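Local coordinates for short-chain dehydrogenase/reductase SDR (Vibrio parahaemolyticus, PDB 3GUY), which probably catalyses an NAD(P)(H)-dependent oxidation or reduction, as expected of a short-chain dehydrogenase/reductase, with its specific substrate not established, at residues D[11-16]-D[198-203]; D[20-25]-D[44-49]; D[80-85]-D[101-106]; D[121-126]-D[164-169]; D[170-175]-D[215-220]. The protein carries 2 engineered substitutions. All coordinates share one frame; numbering follows the deposited sequence.

The five contacts sample one Rossmann-type domain built on a parallel sheet of strand order 3-2-1-4-5-6-7. Contacts 4 and 5 share strand 167-174, joined to strand 124-128 in the first and to strand 214-222 in the second, with centres about 16 Å apart. Contact 1 packs helix 12-23 against helix 196-207 and touches contact 5 through Met202 and Ile203. Contact 2 holds the other end of helix 12-23, about 14 Å from contact 1 between centres. Contacts 2, 3 and 4 follow one another along the chain, whereas the segments of contacts 1 and 5 alternate. Contact 3 lies across the chain's centre from contacts 2 and 4, beside the probable active site.

Contact 1 (D[11-16]-D[198-203])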
# COMPACT_ATOMS: atom_id res chain seq x y z
N SER D 11 -5.76 -30.81 -3.23
CA SER D 11 -4.50 -30.70 -3.96
C SER D 11 -3.68 -29.50 -3.48
O SER D 11 -4.06 -28.80 -2.56
CB SER D 11 -4.75 -30.60 -5.49
OG SER D 11 -5.33 -29.36 -5.85
N GLY D 12 -2.51 -29.33 -4.09
CA GLY D 12 -1.70 -28.13 -3.95
C GLY D 12 -1.22 -27.95 -2.52
O GLY D 12 -1.04 -28.92 -1.78
N LEU D 13 -1.06 -26.69 -2.14
CA LEU D 13 -0.50 -26.28 -0.89
C LEU D 13 -1.26 -26.86 0.31
O LEU D 13 -0.65 -27.28 1.33
CB LEU D 13 -0.50 -24.75 -0.86
CG LEU D 13 0.11 -24.01 0.33
CD1 LEU D 13 1.57 -24.46 0.60
CD2 LEU D 13 0.00 -22.47 0.05
N GLY D 14 -2.60 -26.84 0.21
CA GLY D 14 -3.46 -27.39 1.26
C GLY D 14 -3.18 -28.85 1.55
O GLY D 14 -3.14 -29.24 2.72
N ALA D 15 -2.97 -29.67 0.51
CA ALA D 15 -2.73 -31.13 0.67
C ALA D 15 -1.32 -31.37 1.23
O ALA D 15 -1.13 -32.23 2.12
CB ALA D 15 -2.89 -31.90 -0.68
N GLU D 16 -0.35 -30.59 0.72
CA GLU D 16 1.06 -30.69 1.20
C GLU D 16 1.18 -30.22 2.64
O GLU D 16 1.93 -30.80 3.41
CB GLU D 16 2.01 -29.92 0.30
CG GLU D 16 2.06 -30.49 -1.08
CD GLU D 16 2.30 -32.01 -1.08
OE1 GLU D 16 3.24 -32.49 -0.40
OE2 GLU D 16 1.52 -32.71 -1.76
N ASP D 198 7.52 -27.51 -1.44
CA ASP D 198 8.55 -26.60 -0.85
C ASP D 198 7.90 -25.38 -0.21
O ASP D 198 8.28 -24.98 0.90
CB ASP D 198 9.61 -26.19 -1.88
CG ASP D 198 10.44 -27.39 -2.37
OD1 ASP D 198 10.53 -28.40 -1.62
OD2 ASP D 198 10.99 -27.31 -3.48
N ALA D 199 6.89 -24.81 -0.87
CA ALA D 199 6.09 -23.70 -0.25
C ALA D 199 5.54 -24.11 1.08
O ALA D 199 5.63 -23.37 2.09
CB ALA D 199 4.93 -23.26 -1.18
N ALA D 200 4.98 -25.33 1.13
CA ALA D 200 4.33 -25.82 2.35
C ALA D 200 5.39 -25.99 3.44
O ALA D 200 5.12 -25.68 4.58
CB ALA D 200 3.58 -27.12 2.11
N LEU D 201 6.60 -26.44 3.06
CA LEU D 201 7.71 -26.62 4.04
C LEU D 201 8.08 -25.28 4.70
O LEU D 201 8.16 -25.17 5.90
CB LEU D 201 8.95 -27.27 3.39
CG LEU D 201 9.13 -28.79 3.57
CD1 LEU D 201 10.33 -29.37 2.73
CD2 LEU D 201 9.28 -29.15 5.06
N MET D 202 8.25 -24.25 3.88
CA MET D 202 8.55 -22.89 4.38
C MET D 202 7.45 -22.25 5.21
O MET D 202 7.75 -21.59 6.25
CB MET D 202 8.92 -21.97 3.19
CG MET D 202 10.28 -22.34 2.61
SD MET D 202 10.96 -21.30 1.32
CE MET D 202 10.11 -21.96 -0.06
N ILE D 203 6.20 -22.43 4.79
CA ILE D 203 5.05 -21.86 5.49
C ILE D 203 4.92 -22.55 6.83
O ILE D 203 4.83 -21.90 7.88
CB ILE D 203 3.72 -21.96 4.69
CG1 ILE D 203 3.77 -21.04 3.45
CG2 ILE D 203 2.51 -21.58 5.58
CD1 ILE D 203 2.79 -21.33 2.30
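Leu13 and Glu16 meet Ala199, Ala200 and Ile203 without a ring on either side; the only flat side-chain group among them is the Glu16 carboxylate, which touches nothing on segment 198-203, because the bent side chain carries it away from helix 196-207, toward a long, weak ion pair of OE2 with Lys19. What touches is therefore aliphatic. Leu13 does most of it: with CG turned opposite the backbone N (chi1 -177°), its two methyls reach across the gap. CD1 presses on the backbone at Ala200, 3.5 Å from Ala200 CA, and lies 4.0 Å from Ala199 CB. CD2 goes to the end of Ile203, 3.8 Å from Ile203 CD1, the two side chains crossing at about a right angle. The methyl of Ala200 is held on two sides, with Leu13 CD1 at 3.7 Å and Glu16 CB also at 3.7 Å.

Since Ala200 touches Leu17 and Leu20 as well, its methyl sits among Leu13, Glu16, Leu17 and Leu20, in the manner of a single knob. The short segments pass 8.8 Å apart at a signed crossing angle of -60°, and the small residues Ala199 and Ala200 face the partner helix. Gly12 and Gly14 belong to the TGxxxGxG sequence that in this family typically receives the dinucleotide cofactor, so the contact lies on the first turns of the helix at this probable cofactor-binding site. Ala199 also touches Met176 and Met194, Ile203 packs on Val171 of strand 167-174, and on the far side Leu201 and Met202 pack on Ile210 and Gly213 of the second subunit.

Contact 2 (D[20-25]-D[44-49])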
# COMPACT_ATOMS: atom_id res chain seq x y z
N LEU D 20 2.49 -32.48 6.14
CA LEU D 20 3.50 -32.07 7.13
C LEU D 20 2.92 -32.02 8.55
O LEU D 20 3.62 -32.36 9.54
CB LEU D 20 4.13 -30.70 6.79
CG LEU D 20 4.91 -30.49 5.47
CD1 LEU D 20 5.27 -29.00 5.39
CD2 LEU D 20 6.18 -31.35 5.31
N TYR D 21 1.67 -31.60 8.68
CA TYR D 21 1.03 -31.57 10.00
C TYR D 21 0.77 -33.02 10.48
O TYR D 21 1.03 -33.35 11.62
CB TYR D 21 -0.31 -30.83 9.98
CG TYR D 21 -0.27 -29.33 9.99
CD1 TYR D 21 0.30 -28.63 11.06
CD2 TYR D 21 -0.82 -28.60 8.94
CE1 TYR D 21 0.33 -27.25 11.08
CE2 TYR D 21 -0.80 -27.21 8.96
CZ TYR D 21 -0.23 -26.54 10.03
OH TYR D 21 -0.22 -25.17 10.05
N ASP D 22 0.24 -33.86 9.59
CA ASP D 22 0.02 -35.28 9.89
C ASP D 22 1.32 -35.98 10.33
O ASP D 22 1.36 -36.58 11.39
CB ASP D 22 -0.54 -35.98 8.67
CG ASP D 22 -0.82 -37.45 8.93
OD1 ASP D 22 -1.81 -37.72 9.63
OD2 ASP D 22 -0.07 -38.32 8.43
N ALA D 23 2.36 -35.91 9.49
CA ALA D 23 3.72 -36.36 9.85
C ALA D 23 4.23 -35.90 11.24
O ALA D 23 5.09 -36.57 11.81
CB ALA D 23 4.70 -35.92 8.80
N GLU D 24 3.74 -34.78 11.77
CA GLU D 24 4.08 -34.35 13.15
C GLU D 24 3.17 -34.99 14.17
O GLU D 24 3.10 -34.52 15.31
CB GLU D 24 3.91 -32.84 13.35
CG GLU D 24 4.92 -31.97 12.69
CD GLU D 24 4.62 -30.49 12.95
OE1 GLU D 24 3.43 -30.07 12.95
OE2 GLU D 24 5.59 -29.74 13.13
N GLY D 25 2.42 -36.00 13.76
CA GLY D 25 1.44 -36.62 14.63
C GLY D 25 0.13 -35.87 14.86
O GLY D 25 -0.70 -36.34 15.63
N CYS D 44 -3.06 -41.13 2.49
CA CYS D 44 -1.63 -40.95 2.82
C CYS D 44 -1.39 -40.59 4.28
O CYS D 44 -0.24 -40.62 4.74
CB CYS D 44 -0.98 -39.84 2.01
SG CYS D 44 -1.28 -39.89 0.28
N LEU D 45 -2.43 -40.21 5.00
CA LEU D 45 -2.28 -39.71 6.35
C LEU D 45 -2.54 -40.85 7.32
O LEU D 45 -3.18 -41.85 6.95
CB LEU D 45 -3.26 -38.56 6.59
CG LEU D 45 -3.26 -37.50 5.48
CD1 LEU D 45 -4.24 -36.38 5.84
CD2 LEU D 45 -1.84 -36.97 5.20
N SER D 46 -2.04 -40.71 8.54
CA SER D 46 -2.23 -41.70 9.59
C SER D 46 -2.92 -41.15 10.86
O SER D 46 -3.36 -41.93 11.70
CB SER D 46 -0.88 -42.30 9.98
OG SER D 46 -0.48 -41.77 11.24
N ASN D 47 -2.97 -39.83 11.02
CA ASN D 47 -3.66 -39.18 12.17
C ASN D 47 -4.89 -38.34 11.77
O ASN D 47 -5.50 -37.64 12.60
CB ASN D 47 -2.66 -38.34 12.93
CG ASN D 47 -1.39 -39.13 13.21
OD1 ASN D 47 -1.47 -40.23 13.78
ND2 ASN D 47 -0.25 -38.65 12.74
N ASN D 48 -5.27 -38.45 10.51
CA ASN D 48 -6.43 -37.73 10.01
C ASN D 48 -7.74 -38.19 10.65
O ASN D 48 -7.98 -39.40 10.82
CB ASN D 48 -6.51 -37.83 8.48
CG ASN D 48 -7.79 -37.23 7.93
OD1 ASN D 48 -8.76 -37.96 7.76
ND2 ASN D 48 -7.83 -35.88 7.77
N VAL D 49 -8.60 -37.23 10.98
CA VAL D 49 -9.85 -37.50 11.69
C VAL D 49 -11.06 -37.11 10.84
O VAL D 49 -12.11 -36.77 11.37
CB VAL D 49 -9.91 -36.76 13.04
CG1 VAL D 49 -8.80 -37.29 13.99
CG2 VAL D 49 -9.78 -35.27 12.84
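Asp22 and Asn47 join the C-terminal end of helix 12-23 to the loop before strand 51-53. The helix closes in a Schellman motif: Gly25, at positive phi, is its C-prime residue, with Gly25 N bonded to Asp22 O and Lys26 N to Tyr21 O.

The buried carboxylate of Asp22 is the acceptor for two successive loop amides. Its CG stands opposite the backbone N (chi1 -179°), which swings the group out toward the loop. OD1 takes Asn47 N at 2.8 Å on its syn lone pair, while OD2 is met on its syn side by Ser46 N at 3.1 Å, the donor lying 21° out of the carboxylate plane. A second, weak bond runs from Ser46 N to OD1. Two N-H groups, one of them shared unequally between the oxygens, thus grip the carboxylate and fix its rotation, with the loop held against the helix end.

Asn47 returns the grip. Its ND2 gives a 2.9 Å bond to Asp22 O, which lies in the amide plane of Asn47, although the bond is bent to 132° at the hydrogen. Asp22 O thus has two donors, Asn47 ND2 and Gly25 N, arriving from opposite faces of its carbonyl plane. The same ND2 lies 3.2 Å from Gly25 CA, where the helix end turns off. On the apolar side Leu45 CD2 rests 3.8 Å from Asp22 CB.

Further in, Leu45 packs on Thr28 and Leu30 of strand 28-32. Tyr21 touches Ile4 and Ile6 of strand 4-7 and meets His204 of helix 196-207 edge to face, so the loop and helix end together cover part of the sheet over strands 28-32 and 4-7.

Contact 3 (D[80-85]-D[101-106]); sequences AGSGYF and ENNLSS
Ser82 is gripped from helix 93-118 by Asn102 and Asn103, and this half of the contact is tight. The Asn103 amide meets the backbone N and O of Ser82, which belong to successive peptide groups, with both its ends: ND2 donates to Ser82 O over 3.0 Å with a 151° angle at the hydrogen, and OD1 accepts from Ser82 N at 3.2 Å. The carbonyl oxygen of Ser82 lies close to the Asn103 amide plane, 13° out of it, whereas Ser82 N approaches OD1 tilted from that plane. Asn102 adds a straight bond from its ND2 to Ser82 OG, 2.9 Å long. Gly81 passes close to both asparagines, its CA 3.3 Å from Asn103 OD1, and offers a CA-H to Asn102 O.

The other half is looser. Ala80 makes no direct bond to the helix segment; a water bridges it instead, donating to Ala80 O and, at 2.8 Å, to Asn103 O. Ser106 OG turns back within the helix, donating to Asn102 O from above the carbonyl plane, and stays 4.3 Å from Ala80 O.

The helix widens into a pi-type turn at 101-105, and the polar ends of Asn103 have further partners: ND2 bonds to Leu99 O, and OD1 accepts from Lys147 NZ. Lys147 and Tyr143 fit the YxxxK sequence of this family, so Asn103 is consistent with the helix asparagine of classical members. The loop 80-85 follows strand 75-78, helix 141-160 flanks Asn103 through Val146, and Leu104 meets Leu104 of the third subunit.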
# COMPACT_ATOMS: atom_id res chain seq x y z
N ALA D 80 -8.25 -22.59 -0.03
CA ALA D 80 -9.15 -22.65 -1.17
C ALA D 80 -9.09 -21.42 -2.11
O ALA D 80 -9.04 -20.28 -1.66
CB ALA D 80 -10.61 -22.83 -0.66
N GLY D 81 -9.16 -21.65 -3.40
CA GLY D 81 -9.11 -20.56 -4.36
C GLY D 81 -8.87 -21.09 -5.72
O GLY D 81 -8.70 -22.31 -5.90
N SER D 82 -8.86 -20.19 -6.69
CA SER D 82 -8.66 -20.57 -8.07
C SER D 82 -8.21 -19.36 -8.85
O SER D 82 -8.30 -18.25 -8.36
CB SER D 82 -9.93 -21.18 -8.66
OG SER D 82 -10.98 -20.23 -8.84
N GLY D 83 -7.65 -19.61 -10.03
CA GLY D 83 -7.13 -18.58 -10.89
C GLY D 83 -7.98 -18.46 -12.12
O GLY D 83 -8.69 -19.39 -12.53
N TYR D 84 -7.93 -17.27 -12.70
CA TYR D 84 -8.44 -17.07 -14.03
C TYR D 84 -7.85 -15.78 -14.52
O TYR D 84 -7.76 -14.81 -13.76
CB TYR D 84 -9.96 -17.00 -14.03
CG TYR D 84 -10.57 -16.70 -15.38
CD1 TYR D 84 -10.52 -17.64 -16.42
CD2 TYR D 84 -11.28 -15.53 -15.59
CE1 TYR D 84 -11.15 -17.39 -17.66
CE2 TYR D 84 -11.90 -15.26 -16.79
CZ TYR D 84 -11.81 -16.19 -17.83
OH TYR D 84 -12.43 -15.87 -18.99
N PHE D 85 -7.45 -15.75 -15.79
CA PHE D 85 -6.60 -14.65 -16.27
C PHE D 85 -6.92 -14.22 -17.70
O PHE D 85 -7.72 -14.86 -18.37
CB PHE D 85 -5.18 -15.13 -16.19
CG PHE D 85 -4.78 -15.61 -14.83
CD1 PHE D 85 -4.51 -14.70 -13.83
CD2 PHE D 85 -4.71 -16.97 -14.55
CE1 PHE D 85 -4.14 -15.14 -12.56
CE2 PHE D 85 -4.36 -17.42 -13.29
CZ PHE D 85 -4.08 -16.50 -12.29
N GLU D 101 -16.73 -16.35 -6.51
CA GLU D 101 -17.24 -17.40 -5.62
C GLU D 101 -16.13 -18.21 -4.96
O GLU D 101 -16.13 -18.36 -3.73
CB GLU D 101 -18.17 -18.34 -6.39
CG GLU D 101 -19.46 -17.68 -6.84
CD GLU D 101 -20.21 -18.47 -7.94
OE1 GLU D 101 -19.70 -19.53 -8.42
OE2 GLU D 101 -21.31 -18.03 -8.32
N ASN D 102 -15.20 -18.71 -5.75
CA ASN D 102 -14.13 -19.59 -5.24
C ASN D 102 -13.10 -18.90 -4.35
O ASN D 102 -12.43 -19.57 -3.54
CB ASN D 102 -13.34 -20.25 -6.36
CG ASN D 102 -14.14 -21.20 -7.23
OD1 ASN D 102 -15.28 -21.56 -6.93
ND2 ASN D 102 -13.54 -21.56 -8.39
N ASN D 103 -12.89 -17.58 -4.53
CA ASN D 103 -11.87 -16.84 -3.76
C ASN D 103 -12.46 -15.93 -2.69
O ASN D 103 -12.12 -16.03 -1.50
CB ASN D 103 -10.98 -16.02 -4.70
CG ASN D 103 -10.15 -16.89 -5.62
OD1 ASN D 103 -9.07 -17.38 -5.24
ND2 ASN D 103 -10.62 -17.09 -6.86
N LEU D 104 -13.37 -15.06 -3.09
CA LEU D 104 -13.89 -14.06 -2.17
C LEU D 104 -15.03 -14.62 -1.31
O LEU D 104 -15.04 -14.45 -0.10
CB LEU D 104 -14.34 -12.78 -2.93
CG LEU D 104 -14.90 -11.63 -2.07
CD1 LEU D 104 -13.96 -11.29 -0.89
CD2 LEU D 104 -15.23 -10.35 -2.99
N SER D 105 -16.01 -15.24 -1.95
CA SER D 105 -17.16 -15.74 -1.20
C SER D 105 -16.67 -16.81 -0.21
O SER D 105 -17.06 -16.81 0.97
CB SER D 105 -18.21 -16.33 -2.14
OG SER D 105 -18.76 -15.30 -2.93
N SER D 106 -15.79 -17.67 -0.69
CA SER D 106 -15.30 -18.80 0.11
C SER D 106 -14.58 -18.27 1.32
O SER D 106 -14.82 -18.73 2.43
CB SER D 106 -14.42 -19.72 -0.71
OG SER D 106 -13.10 -19.19 -0.94
O HOH W 1 -9.90 -17.54 -0.58

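Contact 4 (D[121-126]-D[164-169]); sequences QPVNVV and KPMKII
Val125 and Met166 form the apolar centre: Met166 CE lies 3.7 Å from Val125 CG2 and 4.1 Å from Val123 CB. Met166 stays extended through its first two torsions and bends only at the sulfur, which lays its methyl against the two valines, beside Leu114 and Tyr118 of helix 93-118. On the opposite face Val126 CG2 approaches Ile169 CB at 4.2 Å, near Leu207.

Between these faces runs a parallel pairing of strands 124-126 and 167-169, the two strands of the beta-alpha-beta unit that crosses over through helix 141-160. Lys167 N bonds to Val123 O, Val125 N to Lys167 O at 2.9 Å, and Ile169 N to Val125 O at 2.8 Å; the last two are nearly straight at the hydrogen (173° and 174°). The alpha hydrogens of Met166 and Ile168 add contacts to Val123 O and Val125 O.

At the polar edge Lys167 and Asn124 lie alongside each other, pointing the same way. Lys167, bent at chi3 and chi4, brings NZ back to Asn124 OD1 at 2.7 Å, tilted somewhat from the amide's carbonyl plane. Lys167 also meets the Tyr214 ring in a cation-pi contact. An amide oxygen and an aromatic ring thus probably help stabilise this lysine's charge at the start of the strand.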
# COMPACT_ATOMS: atom_id res chain seq x y z
N GLN D 121 -11.80 -18.03 21.39
CA GLN D 121 -10.93 -19.21 21.51
C GLN D 121 -9.55 -18.91 20.89
O GLN D 121 -9.46 -18.18 19.92
CB GLN D 121 -11.52 -20.40 20.76
CG GLN D 121 -12.91 -20.86 21.23
CD GLN D 121 -12.88 -21.53 22.59
OE1 GLN D 121 -11.86 -22.08 23.03
NE2 GLN D 121 -14.02 -21.50 23.27
N PRO D 122 -8.48 -19.49 21.44
CA PRO D 122 -7.15 -19.26 20.85
C PRO D 122 -6.99 -20.07 19.55
O PRO D 122 -6.41 -21.14 19.55
CB PRO D 122 -6.19 -19.71 21.96
CG PRO D 122 -6.96 -20.86 22.65
CD PRO D 122 -8.45 -20.48 22.54
N VAL D 123 -7.56 -19.58 18.47
CA VAL D 123 -7.45 -20.28 17.19
C VAL D 123 -6.51 -19.43 16.31
O VAL D 123 -6.48 -18.23 16.44
CB VAL D 123 -8.83 -20.48 16.51
CG1 VAL D 123 -8.68 -21.21 15.15
CG2 VAL D 123 -9.74 -21.27 17.40
N ASN D 124 -5.70 -20.08 15.49
CA ASN D 124 -4.83 -19.38 14.54
C ASN D 124 -5.46 -19.62 13.19
O ASN D 124 -5.57 -20.76 12.75
CB ASN D 124 -3.39 -19.93 14.54
CG ASN D 124 -2.54 -19.40 15.71
OD1 ASN D 124 -2.86 -18.35 16.31
ND2 ASN D 124 -1.45 -20.14 16.04
N VAL D 125 -5.96 -18.55 12.58
CA VAL D 125 -6.57 -18.66 11.28
C VAL D 125 -5.53 -18.24 10.25
O VAL D 125 -5.10 -17.11 10.24
CB VAL D 125 -7.82 -17.80 11.22
CG1 VAL D 125 -8.41 -17.86 9.87
CG2 VAL D 125 -8.83 -18.33 12.29
N VAL D 126 -5.11 -19.18 9.44
CA VAL D 126 -4.10 -18.93 8.45
C VAL D 126 -4.80 -18.70 7.12
O VAL D 126 -5.27 -19.63 6.46
CB VAL D 126 -3.10 -20.08 8.32
CG1 VAL D 126 -2.07 -19.77 7.20
CG2 VAL D 126 -2.42 -20.39 9.69
N LYS D 164 -8.64 -10.19 21.37
CA LYS D 164 -9.23 -11.50 21.39
C LYS D 164 -8.12 -12.46 21.17
O LYS D 164 -7.06 -12.05 20.71
CB LYS D 164 -10.33 -11.63 20.33
CG LYS D 164 -11.44 -10.68 20.63
CD LYS D 164 -12.82 -11.22 20.28
CE LYS D 164 -13.90 -10.28 20.80
NZ LYS D 164 -13.72 -8.91 20.26
N PRO D 165 -8.32 -13.72 21.54
CA PRO D 165 -7.29 -14.71 21.41
C PRO D 165 -7.15 -15.27 20.00
O PRO D 165 -6.11 -15.83 19.67
CB PRO D 165 -7.73 -15.82 22.35
CG PRO D 165 -9.19 -15.67 22.45
CD PRO D 165 -9.52 -14.24 22.24
N MET D 166 -8.21 -15.17 19.20
CA MET D 166 -8.12 -15.59 17.80
C MET D 166 -7.20 -14.57 17.08
O MET D 166 -7.28 -13.39 17.31
CB MET D 166 -9.51 -15.64 17.14
CG MET D 166 -9.52 -16.02 15.64
SD MET D 166 -11.20 -16.07 14.86
CE MET D 166 -11.44 -17.76 14.80
N LYS D 167 -6.36 -15.09 16.20
CA LYS D 167 -5.42 -14.30 15.43
C LYS D 167 -5.52 -14.69 13.97
O LYS D 167 -5.78 -15.83 13.66
CB LYS D 167 -4.00 -14.66 15.88
CG LYS D 167 -3.46 -13.73 16.92
CD LYS D 167 -2.27 -14.31 17.67
CE LYS D 167 -1.42 -15.32 16.90
NZ LYS D 167 -1.36 -16.59 17.70
N ILE D 168 -5.27 -13.75 13.07
CA ILE D 168 -5.20 -14.10 11.66
C ILE D 168 -3.75 -13.96 11.13
O ILE D 168 -3.11 -12.95 11.33
CB ILE D 168 -6.16 -13.22 10.81
CG1 ILE D 168 -7.62 -13.47 11.19
CG2 ILE D 168 -6.01 -13.55 9.33
CD1 ILE D 168 -8.59 -12.44 10.57
N ILE D 169 -3.28 -15.00 10.48
CA ILE D 169 -1.92 -15.08 9.88
C ILE D 169 -2.10 -14.97 8.37
O ILE D 169 -2.95 -15.65 7.79
CB ILE D 169 -1.19 -16.41 10.19
CG1 ILE D 169 -1.23 -16.74 11.70
CG2 ILE D 169 0.29 -16.44 9.62
CD1 ILE D 169 -0.82 -15.68 12.54

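Contact 5 (D[170-175]-D[215-220])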
# COMPACT_ATOMS: atom_id res chain seq x y z
N ALA D 170 -1.40 -14.01 7.77
CA ALA D 170 -1.56 -13.74 6.33
C ALA D 170 -0.39 -14.34 5.60
O ALA D 170 0.75 -14.12 5.95
CB ALA D 170 -1.66 -12.22 6.06
N VAL D 171 -0.67 -15.12 4.58
CA VAL D 171 0.37 -15.77 3.81
C VAL D 171 0.15 -15.41 2.35
O VAL D 171 -0.99 -15.50 1.86
CB VAL D 171 0.28 -17.31 3.94
CG1 VAL D 171 1.41 -17.95 3.20
CG2 VAL D 171 0.19 -17.74 5.46
N TYR D 172 1.23 -15.01 1.66
CA TYR D 172 1.20 -14.54 0.28
C TYR D 172 2.20 -15.29 -0.56
O TYR D 172 3.37 -14.90 -0.63
CB TYR D 172 1.50 -13.03 0.18
CG TYR D 172 0.63 -12.15 1.05
CD1 TYR D 172 -0.59 -11.66 0.59
CD2 TYR D 172 1.01 -11.84 2.34
CE1 TYR D 172 -1.39 -10.85 1.39
CE2 TYR D 172 0.20 -11.01 3.17
CZ TYR D 172 -0.99 -10.51 2.67
OH TYR D 172 -1.77 -9.75 3.50
N PRO D 173 1.78 -16.40 -1.17
CA PRO D 173 2.66 -17.10 -2.06
C PRO D 173 2.69 -16.49 -3.45
O PRO D 173 1.66 -16.00 -3.94
CB PRO D 173 2.09 -18.51 -2.13
CG PRO D 173 0.83 -18.49 -1.40
CD PRO D 173 0.61 -17.20 -0.75
N GLY D 174 3.84 -16.61 -4.10
CA GLY D 174 3.97 -16.20 -5.50
C GLY D 174 4.82 -17.20 -6.22
O GLY D 174 5.74 -17.77 -5.64
N GLY D 175 4.55 -17.39 -7.50
CA GLY D 175 5.35 -18.29 -8.35
C GLY D 175 5.01 -19.76 -8.19
O GLY D 175 5.85 -20.63 -8.46
N VAL D 215 4.85 -15.18 13.63
CA VAL D 215 4.91 -14.63 12.27
C VAL D 215 3.45 -14.33 11.91
O VAL D 215 2.65 -15.26 11.72
CB VAL D 215 5.46 -15.62 11.27
CG1 VAL D 215 5.18 -15.14 9.81
CG2 VAL D 215 6.98 -15.88 11.58
N SER D 216 3.14 -13.04 11.81
CA SER D 216 1.78 -12.57 11.46
C SER D 216 1.53 -12.47 9.96
O SER D 216 0.41 -12.53 9.49
CB SER D 216 1.48 -11.24 12.15
OG SER D 216 2.43 -10.22 11.87
N ASP D 217 2.59 -12.33 9.18
CA ASP D 217 2.49 -12.12 7.74
C ASP D 217 3.74 -12.69 7.11
O ASP D 217 4.84 -12.37 7.53
CB ASP D 217 2.36 -10.60 7.39
CG ASP D 217 1.22 -9.87 8.16
OD1 ASP D 217 0.09 -9.81 7.59
OD2 ASP D 217 1.41 -9.34 9.32
N ILE D 218 3.58 -13.50 6.08
CA ILE D 218 4.70 -14.06 5.40
C ILE D 218 4.48 -14.12 3.87
O ILE D 218 3.37 -14.42 3.37
CB ILE D 218 5.05 -15.47 6.00
CG1 ILE D 218 6.42 -15.93 5.51
CG2 ILE D 218 3.98 -16.46 5.70
CD1 ILE D 218 6.98 -17.21 6.25
N THR D 219 5.53 -13.77 3.12
CA THR D 219 5.51 -13.84 1.68
C THR D 219 6.60 -14.86 1.26
O THR D 219 7.72 -14.85 1.73
CB THR D 219 5.78 -12.46 1.00
OG1 THR D 219 4.80 -11.56 1.39
CG2 THR D 219 5.74 -12.56 -0.56
N VAL D 220 6.26 -15.72 0.34
CA VAL D 220 7.18 -16.76 -0.09
C VAL D 220 7.13 -16.65 -1.60
O VAL D 220 6.05 -16.48 -2.16
CB VAL D 220 6.73 -18.13 0.52
CG1 VAL D 220 7.64 -19.21 0.19
CG2 VAL D 220 6.74 -18.06 2.06
O HOH W 2 -0.91 -8.51 5.56
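Backbone hydrogen bonds carry most of the joining of Ala170-Gly174 to Ser216-Val220. Five link the two parallel strands: Ala170 N to Ser216 O, Ile218 N to Ala170 O, Tyr172 N to Ile218 O at 2.8 Å, Val220 N to Tyr172 O and Gly174 N to Val220 O. The fourth is the longest, 3.2 Å, with Val220 N above the plane of the Tyr172 carbonyl. Alpha hydrogens of Asp217, Val171, Thr219 and Pro173 add CA-H...O contacts.

Apolar packing fills one face. Val171 and Ile218 lie side by side, with Val171 CG1 3.9 Å from Ile218 CG2, and this face is covered by Ile203 and Ala206 of helix 196-207.

Polar contacts gather round Tyr172 and Asp217 on the other face. A water accepts a hydrogen bond from Tyr172 OH over 2.6 Å, in the plane of the ring, and donates to Asp217 OD1, also over 2.6 Å. Asp217 OD1 forms a salt bridge with Arg158 besides, so that the water and the guanidinium together hold this oxygen, which lies 3.3 Å from Ala170 CB.

Strand 214-222 is the last in this chain's sheet, but it pairs antiparallel with a strand of the second subunit, so the sheet continues between subunits. Parallel order 3-2-1-4-5-6-7, closed by this strand, is typical of the Rossmann-type fold of short-chain dehydrogenases.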